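Local coordinates for protein catalase-3 (Neurospora crassa, PDB 4AJ9) that breaks down hydrogen peroxide to water and oxygen as a heme-dependent catalase, a reaction thought to protect aerobically respiring cells from peroxide damage, at residues T189-M194 with N462-E467; A238-E243 with V667-E672; P454-F459 with V519-E524. One frame throughout, in Å; residues are numbered along the deposited sequence.

Contact 1: T189-M194 with N462-E467; sequences TLFWAM and NAIRFE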
loop_
_atom_site.group_PDB
_atom_site.type_symbol
_atom_site.label_atom_id
_atom_site.label_comp_id
_atom_site.label_asym_id
_atom_site.label_seq_id
_atom_site.Cartn_x
_atom_site.Cartn_y
_atom_site.Cartn_z
ATOM N N THR C 189 22.630 -10.109 -27.175
ATOM C CA THR C 189 21.459 -10.771 -26.630
ATOM C C THR C 189 20.363 -10.850 -27.688
ATOM O O THR C 189 19.632 -11.833 -27.756
ATOM C CB THR C 189 20.945 -10.067 -25.350
ATOM O OG1 THR C 189 21.985 -10.059 -24.370
ATOM C CG2 THR C 189 19.735 -10.808 -24.767
ATOM N N LEU C 190 20.267 -9.830 -28.539
ATOM C CA LEU C 190 19.275 -9.848 -29.602
ATOM C C LEU C 190 19.428 -11.095 -30.492
ATOM O O LEU C 190 18.457 -11.807 -30.750
ATOM C CB LEU C 190 19.345 -8.559 -30.429
ATOM C CG LEU C 190 18.359 -8.423 -31.594
ATOM C CD1 LEU C 190 16.890 -8.454 -31.125
ATOM C CD2 LEU C 190 18.662 -7.153 -32.371
ATOM N N PHE C 191 20.648 -11.368 -30.948
ATOM C CA PHE C 191 20.908 -12.542 -31.790
ATOM C C PHE C 191 20.491 -13.844 -31.100
ATOM O O PHE C 191 19.916 -14.739 -31.724
ATOM C CB PHE C 191 22.389 -12.591 -32.211
ATOM C CG PHE C 191 22.673 -11.897 -33.517
ATOM C CD1 PHE C 191 22.304 -10.574 -33.710
ATOM C CD2 PHE C 191 23.274 -12.578 -34.563
ATOM C CE1 PHE C 191 22.545 -9.946 -34.916
ATOM C CE2 PHE C 191 23.516 -11.953 -35.772
ATOM C CZ PHE C 191 23.148 -10.637 -35.949
ATOM N N TRP C 192 20.782 -13.954 -29.808
ATOM C CA TRP C 192 20.365 -15.126 -29.049
ATOM C C TRP C 192 18.835 -15.218 -28.992
ATOM O O TRP C 192 18.261 -16.306 -29.108
ATOM C CB TRP C 192 20.912 -15.075 -27.620
ATOM C CG TRP C 192 22.379 -15.470 -27.461
ATOM C CD1 TRP C 192 23.467 -14.656 -27.617
ATOM C CD2 TRP C 192 22.898 -16.762 -27.081
ATOM N NE1 TRP C 192 24.626 -15.359 -27.366
ATOM C CE2 TRP C 192 24.306 -16.648 -27.034
ATOM C CE3 TRP C 192 22.311 -17.991 -26.765
ATOM C CZ2 TRP C 192 25.135 -17.720 -26.696
ATOM C CZ3 TRP C 192 23.137 -19.062 -26.441
ATOM C CH2 TRP C 192 24.537 -18.914 -26.402
ATOM N N ALA C 193 18.178 -14.077 -28.794
ATOM C CA ALA C 193 16.715 -14.066 -28.697
ATOM C C ALA C 193 16.077 -14.383 -30.055
ATOM O O ALA C 193 14.957 -14.894 -30.124
ATOM C CB ALA C 193 16.219 -12.712 -28.164
ATOM N N MET C 194 16.800 -14.072 -31.131
ATOM C CA MET C 194 16.350 -14.397 -32.488
ATOM C C MET C 194 16.670 -15.841 -32.878
ATOM O O MET C 194 16.279 -16.291 -33.950
ATOM C CB MET C 194 16.968 -13.441 -33.514
ATOM C CG MET C 194 16.577 -11.980 -33.337
ATOM S SD MET C 194 14.801 -11.721 -33.576
ATOM C CE MET C 194 14.323 -11.084 -31.963
ATOM N N ASN C 462 15.690 -15.202 -40.465
ATOM C CA ASN C 462 14.255 -15.160 -40.705
ATOM C C ASN C 462 13.479 -14.519 -39.557
ATOM O O ASN C 462 12.456 -13.884 -39.779
ATOM C CB ASN C 462 13.713 -16.560 -41.007
ATOM C CG ASN C 462 14.103 -17.041 -42.396
ATOM O OD1 ASN C 462 14.629 -16.271 -43.206
ATOM N ND2 ASN C 462 13.833 -18.300 -42.679
ATOM N N ALA C 463 13.961 -14.704 -38.334
ATOM C CA ALA C 463 13.345 -14.054 -37.186
ATOM C C ALA C 463 13.579 -12.545 -37.277
ATOM O O ALA C 463 12.672 -11.739 -37.050
ATOM C CB ALA C 463 13.903 -14.626 -35.883
ATOM N N ILE C 464 14.801 -12.157 -37.627
ATOM C CA ILE C 464 15.109 -10.738 -37.795
ATOM C C ILE C 464 14.290 -10.143 -38.934
ATOM O O ILE C 464 13.759 -9.035 -38.811
ATOM C CB ILE C 464 16.609 -10.497 -38.044
ATOM C CG1 ILE C 464 17.434 -11.001 -36.848
ATOM C CG2 ILE C 464 16.871 -9.012 -38.307
ATOM C CD1 ILE C 464 18.974 -10.966 -37.075
ATOM N N ARG C 465 14.181 -10.880 -40.041
ATOM C CA ARG C 465 13.323 -10.450 -41.151
ATOM C C ARG C 465 11.879 -10.249 -40.690
ATOM O O ARG C 465 11.244 -9.243 -41.008
ATOM C CB ARG C 465 13.331 -11.487 -42.288
ATOM C CG ARG C 465 14.613 -11.540 -43.107
ATOM C CD ARG C 465 14.601 -12.769 -44.046
ATOM N NE ARG C 465 15.626 -12.701 -45.087
ATOM C CZ ARG C 465 15.966 -13.717 -45.880
ATOM N NH1 ARG C 465 15.388 -14.908 -45.742
ATOM N NH2 ARG C 465 16.900 -13.545 -46.808
ATOM N N PHE C 466 11.348 -11.224 -39.960
ATOM C CA PHE C 466 9.961 -11.130 -39.501
ATOM C C PHE C 466 9.785 -9.870 -38.643
ATOM O O PHE C 466 8.948 -9.013 -38.940
ATOM C CB PHE C 466 9.564 -12.397 -38.728
ATOM C CG PHE C 466 8.245 -12.287 -38.002
ATOM C CD1 PHE C 466 8.192 -11.779 -36.713
ATOM C CD2 PHE C 466 7.060 -12.708 -38.606
ATOM C CE1 PHE C 466 6.982 -11.673 -36.030
ATOM C CE2 PHE C 466 5.838 -12.608 -37.931
ATOM C CZ PHE C 466 5.801 -12.092 -36.637
ATOM N N GLU C 467 10.604 -9.759 -37.597
ATOM C CA GLU C 467 10.533 -8.649 -36.641
ATOM C C GLU C 467 10.745 -7.273 -37.258
ATOM O O GLU C 467 9.957 -6.357 -37.033
ATOM C CB GLU C 467 11.541 -8.860 -35.502
ATOM C CG GLU C 467 11.280 -10.131 -34.696
ATOM C CD GLU C 467 11.031 -9.862 -33.225
ATOM O OE1 GLU C 467 11.338 -8.743 -32.756
ATOM O OE2 GLU C 467 10.529 -10.777 -32.534
#
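In the catalase fold a group of helices that follows the barrel domain in sequence packs against it, and the meeting of M194 with A463, I464 and E467 is one seam of that junction. M194 sits at the C-terminal end of the helical stretch that begins at 187, while its partners line one flank of helix 454-468. The methionine does most of the work. Its CG turns back beside its own backbone N (chi1 -63°) and the chain bends again at chi2 and chi3, which lays the side chain along the second helix instead of driving it end-on into it. Each part finds a different neighbour. CG rests on I464 CG1 at 3.7 Å, the two chains crossing at about a right angle; SD lies 3.8 Å from A463 CB; and the terminal CE reaches E467 CD at 3.7 Å. CE is almost as close to both carboxylate oxygens of E467, so the methyl covers the flat of that group rather than one oxygen. A463 brings the backbones together, M194 O standing 3.5 Å from its CB, a closeness suited to so small a residue. Farther along, F191 CE1 approaches I464 CD1 obliquely at 4.3 Å, a looser touch. The cross-contact is apolar apart from the carboxylate of E467, which is buried, its OE1 hydrogen-bonded to T171 OG1 and W177 NE1. Those bonds hold the carboxylate with one face against the methyl. W177, on helix 174-182, also touches L190 and I464. Helix 474-487 adds L484 against F191 and I464, and V495 of helix 489-499 leans on I464, while N462 and R465 look the other way, toward P606 and L607 of a neighbouring subunit.

Contact 2: A238-E243 with V667-E672; sequences ALVWEE and VFKFLE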
loop_
_atom_site.group_PDB
_atom_site.type_symbol
_atom_site.label_atom_id
_atom_site.label_comp_id
_atom_site.label_asym_id
_atom_site.label_seq_id
_atom_site.Cartn_x
_atom_site.Cartn_y
_atom_site.Cartn_z
ATOM N N ALA C 238 14.125 -26.456 -29.432
ATOM C CA ALA C 238 13.360 -25.251 -29.747
ATOM C C ALA C 238 12.301 -25.495 -30.812
ATOM O O ALA C 238 12.371 -26.450 -31.584
ATOM C CB ALA C 238 14.288 -24.133 -30.176
ATOM N N LEU C 239 11.312 -24.613 -30.833
ATOM C CA LEU C 239 10.242 -24.659 -31.805
ATOM C C LEU C 239 10.693 -23.900 -33.051
ATOM O O LEU C 239 11.822 -23.414 -33.098
ATOM C CB LEU C 239 9.014 -23.982 -31.198
ATOM C CG LEU C 239 8.602 -24.508 -29.818
ATOM C CD1 LEU C 239 7.445 -23.687 -29.226
ATOM C CD2 LEU C 239 8.235 -25.990 -29.888
ATOM N N VAL C 240 9.823 -23.797 -34.058
ATOM C CA VAL C 240 10.028 -22.831 -35.137
ATOM C C VAL C 240 9.014 -21.695 -34.963
ATOM O O VAL C 240 7.988 -21.884 -34.311
ATOM C CB VAL C 240 9.937 -23.486 -36.547
ATOM C CG1 VAL C 240 11.038 -24.537 -36.697
ATOM C CG2 VAL C 240 8.566 -24.112 -36.781
ATOM N N TRP C 241 9.310 -20.519 -35.508
ATOM C CA TRP C 241 8.481 -19.341 -35.242
ATOM C C TRP C 241 7.011 -19.520 -35.645
ATOM O O TRP C 241 6.097 -19.232 -34.858
ATOM C CB TRP C 241 9.077 -18.084 -35.883
ATOM C CG TRP C 241 8.239 -16.862 -35.647
ATOM C CD1 TRP C 241 7.681 -16.055 -36.599
ATOM C CD2 TRP C 241 7.827 -16.331 -34.379
ATOM N NE1 TRP C 241 6.959 -15.045 -35.998
ATOM C CE2 TRP C 241 7.032 -15.194 -34.639
ATOM C CE3 TRP C 241 8.055 -16.706 -33.050
ATOM C CZ2 TRP C 241 6.478 -14.418 -33.618
ATOM C CZ3 TRP C 241 7.490 -15.943 -32.034
ATOM C CH2 TRP C 241 6.712 -14.811 -32.326
ATOM N N GLU C 242 6.788 -20.011 -36.862
ATOM C CA GLU C 242 5.432 -20.220 -37.363
ATOM C C GLU C 242 4.622 -21.169 -36.474
ATOM O O GLU C 242 3.407 -21.077 -36.424
ATOM C CB GLU C 242 5.442 -20.705 -38.829
ATOM C CG GLU C 242 6.316 -21.914 -39.116
ATOM C CD GLU C 242 7.757 -21.558 -39.472
ATOM O OE1 GLU C 242 8.249 -20.489 -39.045
ATOM O OE2 GLU C 242 8.403 -22.364 -40.179
ATOM N N GLU C 243 5.311 -22.075 -35.784
ATOM C CA GLU C 243 4.701 -22.995 -34.828
ATOM C C GLU C 243 4.382 -22.274 -33.523
ATOM O O GLU C 243 3.266 -22.355 -33.000
ATOM C CB GLU C 243 5.693 -24.117 -34.531
ATOM C CG GLU C 243 5.264 -25.150 -33.501
ATOM C CD GLU C 243 6.343 -26.199 -33.287
ATOM O OE1 GLU C 243 7.523 -25.907 -33.605
ATOM O OE2 GLU C 243 6.018 -27.317 -32.829
ATOM N N VAL C 667 16.107 -36.759 -32.903
ATOM C CA VAL C 667 16.516 -35.685 -33.809
ATOM C C VAL C 667 15.659 -34.438 -33.543
ATOM O O VAL C 667 16.131 -33.301 -33.626
ATOM C CB VAL C 667 16.341 -36.110 -35.273
ATOM C CG1 VAL C 667 16.728 -34.982 -36.213
ATOM C CG2 VAL C 667 17.164 -37.373 -35.563
ATOM N N PHE C 668 14.386 -34.692 -33.254
ATOM C CA PHE C 668 13.408 -33.688 -32.816
ATOM C C PHE C 668 12.852 -32.736 -33.887
ATOM O O PHE C 668 11.637 -32.647 -34.065
ATOM C CB PHE C 668 13.896 -32.904 -31.591
ATOM C CG PHE C 668 12.821 -32.063 -30.990
ATOM C CD1 PHE C 668 11.811 -32.651 -30.244
ATOM C CD2 PHE C 668 12.781 -30.699 -31.216
ATOM C CE1 PHE C 668 10.792 -31.890 -29.707
ATOM C CE2 PHE C 668 11.761 -29.933 -30.690
ATOM C CZ PHE C 668 10.764 -30.527 -29.934
ATOM N N LYS C 669 13.725 -32.009 -34.572
ATOM C CA LYS C 669 13.315 -31.227 -35.733
ATOM C C LYS C 669 14.096 -31.664 -36.961
ATOM O O LYS C 669 15.323 -31.821 -36.916
ATOM C CB LYS C 669 13.530 -29.729 -35.504
ATOM C CG LYS C 669 12.654 -29.117 -34.415
ATOM C CD LYS C 669 11.192 -29.121 -34.804
ATOM C CE LYS C 669 10.469 -27.923 -34.184
ATOM N NZ LYS C 669 8.995 -28.104 -34.214
ATOM N N PHE C 670 13.380 -31.849 -38.062
ATOM C CA PHE C 670 14.002 -32.235 -39.311
ATOM C C PHE C 670 14.233 -31.021 -40.190
ATOM O O PHE C 670 13.343 -30.574 -40.907
ATOM C CB PHE C 670 13.182 -33.327 -39.991
ATOM C CG PHE C 670 13.335 -34.656 -39.329
ATOM C CD1 PHE C 670 12.626 -34.955 -38.178
ATOM C CD2 PHE C 670 14.250 -35.581 -39.809
ATOM C CE1 PHE C 670 12.793 -36.167 -37.543
ATOM C CE2 PHE C 670 14.422 -36.799 -39.179
ATOM C CZ PHE C 670 13.686 -37.094 -38.042
ATOM N N LEU C 671 15.451 -30.494 -40.112
ATOM C CA LEU C 671 15.784 -29.192 -40.680
ATOM C C LEU C 671 15.895 -29.194 -42.202
ATOM O O LEU C 671 16.056 -28.136 -42.817
ATOM C CB LEU C 671 17.086 -28.669 -40.068
ATOM C CG LEU C 671 17.087 -28.489 -38.549
ATOM C CD1 LEU C 671 18.438 -27.931 -38.076
ATOM C CD2 LEU C 671 15.939 -27.586 -38.120
ATOM N N GLU C 672 15.806 -30.367 -42.817
ATOM C CA GLU C 672 15.874 -30.422 -44.272
ATOM C C GLU C 672 14.621 -29.823 -44.887
ATOM O O GLU C 672 14.579 -29.566 -46.087
ATOM C CB GLU C 672 16.090 -31.850 -44.779
ATOM C CG GLU C 672 15.472 -32.918 -43.913
ATOM C CD GLU C 672 16.350 -33.276 -42.731
ATOM O OE1 GLU C 672 17.493 -33.728 -42.953
ATOM O OE2 GLU C 672 15.896 -33.110 -41.585
#
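K669 NZ and E243 OE1 form a salt bridge 2.7 Å long, and the two side chains run at each other from opposite directions. The ammonium meets OE1 on the syn side, 23° out of the carboxylate plane. Both partners are buried, and both have further polar company: K669 NZ also donates to W623 O, and E243 OE2 forms a second salt bridge with K625 NZ, so the carboxylate sits between two lysines, which would be expected to favour its charged form. E243 OE1 takes one more bond, from the backbone N of V240 at 3.2 Å, nearly along the C-O axis. Since V240 is the N-cap of helix 241-250 and E243 stands three residues on, this is one of the two bonds of a capping box; valine has no side-chain acceptor to make the other. E243 can serve both donors because its CG is anti to the backbone N (chi1 177°) and the rest of the chain is extended. The lysine comes from the loop after helix 654-667, in the domain peculiar to long catalases, whereas the glutamate belongs to the heme-bearing catalase core. On its way K669 passes close to the strand-like backbone before the helix: its CE is 3.5 Å from A238 O and 4.0 Å from L239 CA. A238 O also lies in the plane of the F668 ring, 3.6 Å from the edge atom CE2. V240 CG1 grazes K669 CE at 4.3 Å.

Contact 3: P454-F459 with V519-E524; sequences PVEQQF and VSIFNE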
loop_
_atom_site.group_PDB
_atom_site.type_symbol
_atom_site.label_atom_id
_atom_site.label_comp_id
_atom_site.label_asym_id
_atom_site.label_seq_id
_atom_site.Cartn_x
_atom_site.Cartn_y
_atom_site.Cartn_z
ATOM N N PRO C 454 23.834 -24.170 -40.471
ATOM C CA PRO C 454 23.334 -23.337 -41.570
ATOM C C PRO C 454 21.837 -23.014 -41.482
ATOM O O PRO C 454 21.461 -21.873 -41.735
ATOM C CB PRO C 454 23.624 -24.189 -42.807
ATOM C CG PRO C 454 24.834 -24.981 -42.420
ATOM C CD PRO C 454 24.632 -25.309 -40.961
ATOM N N VAL C 455 21.000 -23.993 -41.167
ATOM C CA VAL C 455 19.560 -23.752 -41.077
ATOM C C VAL C 455 19.252 -22.974 -39.799
ATOM O O VAL C 455 18.333 -22.150 -39.751
ATOM C CB VAL C 455 18.764 -25.072 -41.092
ATOM C CG1 VAL C 455 17.278 -24.803 -40.820
ATOM C CG2 VAL C 455 18.946 -25.778 -42.433
ATOM N N GLU C 456 20.038 -23.244 -38.765
ATOM C CA GLU C 456 19.940 -22.513 -37.510
ATOM C C GLU C 456 20.239 -21.034 -37.740
ATOM O O GLU C 456 19.545 -20.162 -37.216
ATOM C CB GLU C 456 20.917 -23.100 -36.499
ATOM C CG GLU C 456 20.561 -22.832 -35.066
ATOM C CD GLU C 456 21.336 -23.710 -34.106
ATOM O OE1 GLU C 456 22.412 -24.228 -34.497
ATOM O OE2 GLU C 456 20.863 -23.879 -32.963
ATOM N N GLN C 457 21.270 -20.754 -38.534
ATOM C CA GLN C 457 21.576 -19.378 -38.931
ATOM C C GLN C 457 20.405 -18.799 -39.712
ATOM O O GLN C 457 20.076 -17.614 -39.593
ATOM C CB GLN C 457 22.847 -19.331 -39.787
ATOM C CG GLN C 457 24.132 -19.658 -39.039
ATOM C CD GLN C 457 25.353 -19.588 -39.948
ATOM O OE1 GLN C 457 25.237 -19.782 -41.154
ATOM N NE2 GLN C 457 26.523 -19.294 -39.377
ATOM N N GLN C 458 19.764 -19.642 -40.512
ATOM C CA GLN C 458 18.639 -19.174 -41.309
ATOM C C GLN C 458 17.474 -18.772 -40.399
ATOM O O GLN C 458 16.784 -17.798 -40.672
ATOM C CB GLN C 458 18.200 -20.232 -42.330
ATOM C CG GLN C 458 17.151 -19.725 -43.325
ATOM C CD GLN C 458 17.678 -18.651 -44.250
ATOM O OE1 GLN C 458 18.554 -18.903 -45.080
ATOM N NE2 GLN C 458 17.134 -17.449 -44.128
ATOM N N PHE C 459 17.270 -19.518 -39.312
ATOM C CA PHE C 459 16.204 -19.199 -38.363
ATOM C C PHE C 459 16.417 -17.817 -37.754
ATOM O O PHE C 459 15.474 -17.033 -37.618
ATOM C CB PHE C 459 16.114 -20.249 -37.258
ATOM C CG PHE C 459 15.522 -21.559 -37.704
ATOM C CD1 PHE C 459 14.616 -21.604 -38.741
ATOM C CD2 PHE C 459 15.865 -22.741 -37.070
ATOM C CE1 PHE C 459 14.063 -22.805 -39.138
ATOM C CE2 PHE C 459 15.321 -23.941 -37.467
ATOM C CZ PHE C 459 14.415 -23.968 -38.500
ATOM N N VAL C 519 26.769 -23.454 -28.014
ATOM C CA VAL C 519 25.750 -22.418 -28.176
ATOM C C VAL C 519 24.640 -22.821 -29.146
ATOM O O VAL C 519 23.577 -22.183 -29.201
ATOM C CB VAL C 519 26.368 -21.039 -28.557
ATOM C CG1 VAL C 519 27.350 -20.577 -27.471
ATOM C CG2 VAL C 519 27.056 -21.116 -29.888
ATOM N N SER C 520 24.881 -23.888 -29.903
ATOM C CA SER C 520 23.890 -24.402 -30.850
ATOM C C SER C 520 22.834 -25.287 -30.174
ATOM O O SER C 520 23.121 -25.991 -29.207
ATOM C CB SER C 520 24.579 -25.177 -31.981
ATOM O OG SER C 520 23.645 -25.928 -32.747
ATOM N N ILE C 521 21.608 -25.245 -30.686
ATOM C CA ILE C 521 20.558 -26.136 -30.203
ATOM C C ILE C 521 20.407 -27.308 -31.166
ATOM O O ILE C 521 20.354 -28.472 -30.759
ATOM C CB ILE C 521 19.209 -25.394 -30.079
ATOM C CG1 ILE C 521 19.268 -24.353 -28.950
ATOM C CG2 ILE C 521 18.075 -26.386 -29.832
ATOM C CD1 ILE C 521 18.131 -23.351 -28.998
ATOM N N PHE C 522 20.370 -26.985 -32.453
ATOM C CA PHE C 522 20.021 -27.951 -33.490
ATOM C C PHE C 522 21.179 -28.839 -33.968
ATOM O O PHE C 522 20.966 -29.781 -34.731
ATOM C CB PHE C 522 19.373 -27.225 -34.670
ATOM C CG PHE C 522 18.059 -26.597 -34.328
ATOM C CD1 PHE C 522 16.917 -27.361 -34.268
ATOM C CD2 PHE C 522 17.977 -25.248 -34.040
ATOM C CE1 PHE C 522 15.703 -26.792 -33.944
ATOM C CE2 PHE C 522 16.765 -24.673 -33.716
ATOM C CZ PHE C 522 15.627 -25.451 -33.669
ATOM N N ASN C 523 22.397 -28.564 -33.516
ATOM C CA ASN C 523 23.523 -29.402 -33.935
ATOM C C ASN C 523 23.691 -30.647 -33.057
ATOM O O ASN C 523 24.739 -31.287 -33.069
ATOM C CB ASN C 523 24.824 -28.592 -33.993
ATOM C CG ASN C 523 25.460 -28.407 -32.632
ATOM O OD1 ASN C 523 24.796 -28.522 -31.606
ATOM N ND2 ASN C 523 26.759 -28.119 -32.617
ATOM N N GLU C 524 22.657 -30.996 -32.304
ATOM C CA GLU C 524 22.759 -32.130 -31.397
ATOM C C GLU C 524 21.388 -32.729 -31.083
ATOM O O GLU C 524 20.419 -32.008 -30.882
ATOM C CB GLU C 524 23.466 -31.705 -30.111
ATOM C CG GLU C 524 23.711 -32.846 -29.149
ATOM C CD GLU C 524 24.727 -32.500 -28.076
ATOM O OE1 GLU C 524 24.792 -31.318 -27.668
ATOM O OE2 GLU C 524 25.465 -33.415 -27.647
#
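E456 gathers every hydrogen bond between the two segments on its carboxylate. S520 OG donates to E456 OE1 at 2.7 Å, while I521 N reaches E456 OE2 at 2.8 Å; in both bonds the accepting carboxylate oxygen uses its syn lone pair. OE2 takes a second backbone donor, F522 N, at 3.2 Å, this one from above the carboxylate plane (54° out of it) and nearly straight. E456 OE1 accepts in addition from the N of T453, just before helix 454-468. Four N-H and O-H groups thus grip a buried acid, which probably stabilises its ionised form. With chi1 at -157° and the outer bonds straight, the glutamate chain spans the gap at full length.

F459 and F522 form an edge-to-face pair, the edge of F459 turned to the face of F522, with planes at 62° and centroids 5.6 Å apart, the nearest carbons being F459 CD2 and F522 CE2 at 4.0 Å. E456 OE2 lies at the edge of the F522 ring, 3.4 Å from CD2. F674 extends the aromatic cluster with another edge-to-face pair to F459.

Within the loop, S520 OG accepts from N523 N, completing an ST motif. The loop it shapes offers the amides of I521 and F522 to one glutamate, clamping the linker before strand 533-537 onto helix 454-468 of the helical region that follows the heme-bearing domain.

In the fold
From the N terminus, the chain passes 189-194 and 238-243 in the catalase core before reaching helix 454-468, which supplies a segment to both contact 1 and contact 3. Contact 1 closes at 462-467, after 238-243 has opened the longer loop that ends in contact 2, so these two cross. Contact 3 opens at 454-459, ahead of that closure, and closes at 519-524; it therefore crosses contact 1 but lies wholly within the span of contact 2. The three also touch in space: F466 meets W241, W192 meets V519, and L671 packs on F522 and F459. They join the barrel domain, the helices, the linker and the C-terminal flavodoxin-like domain.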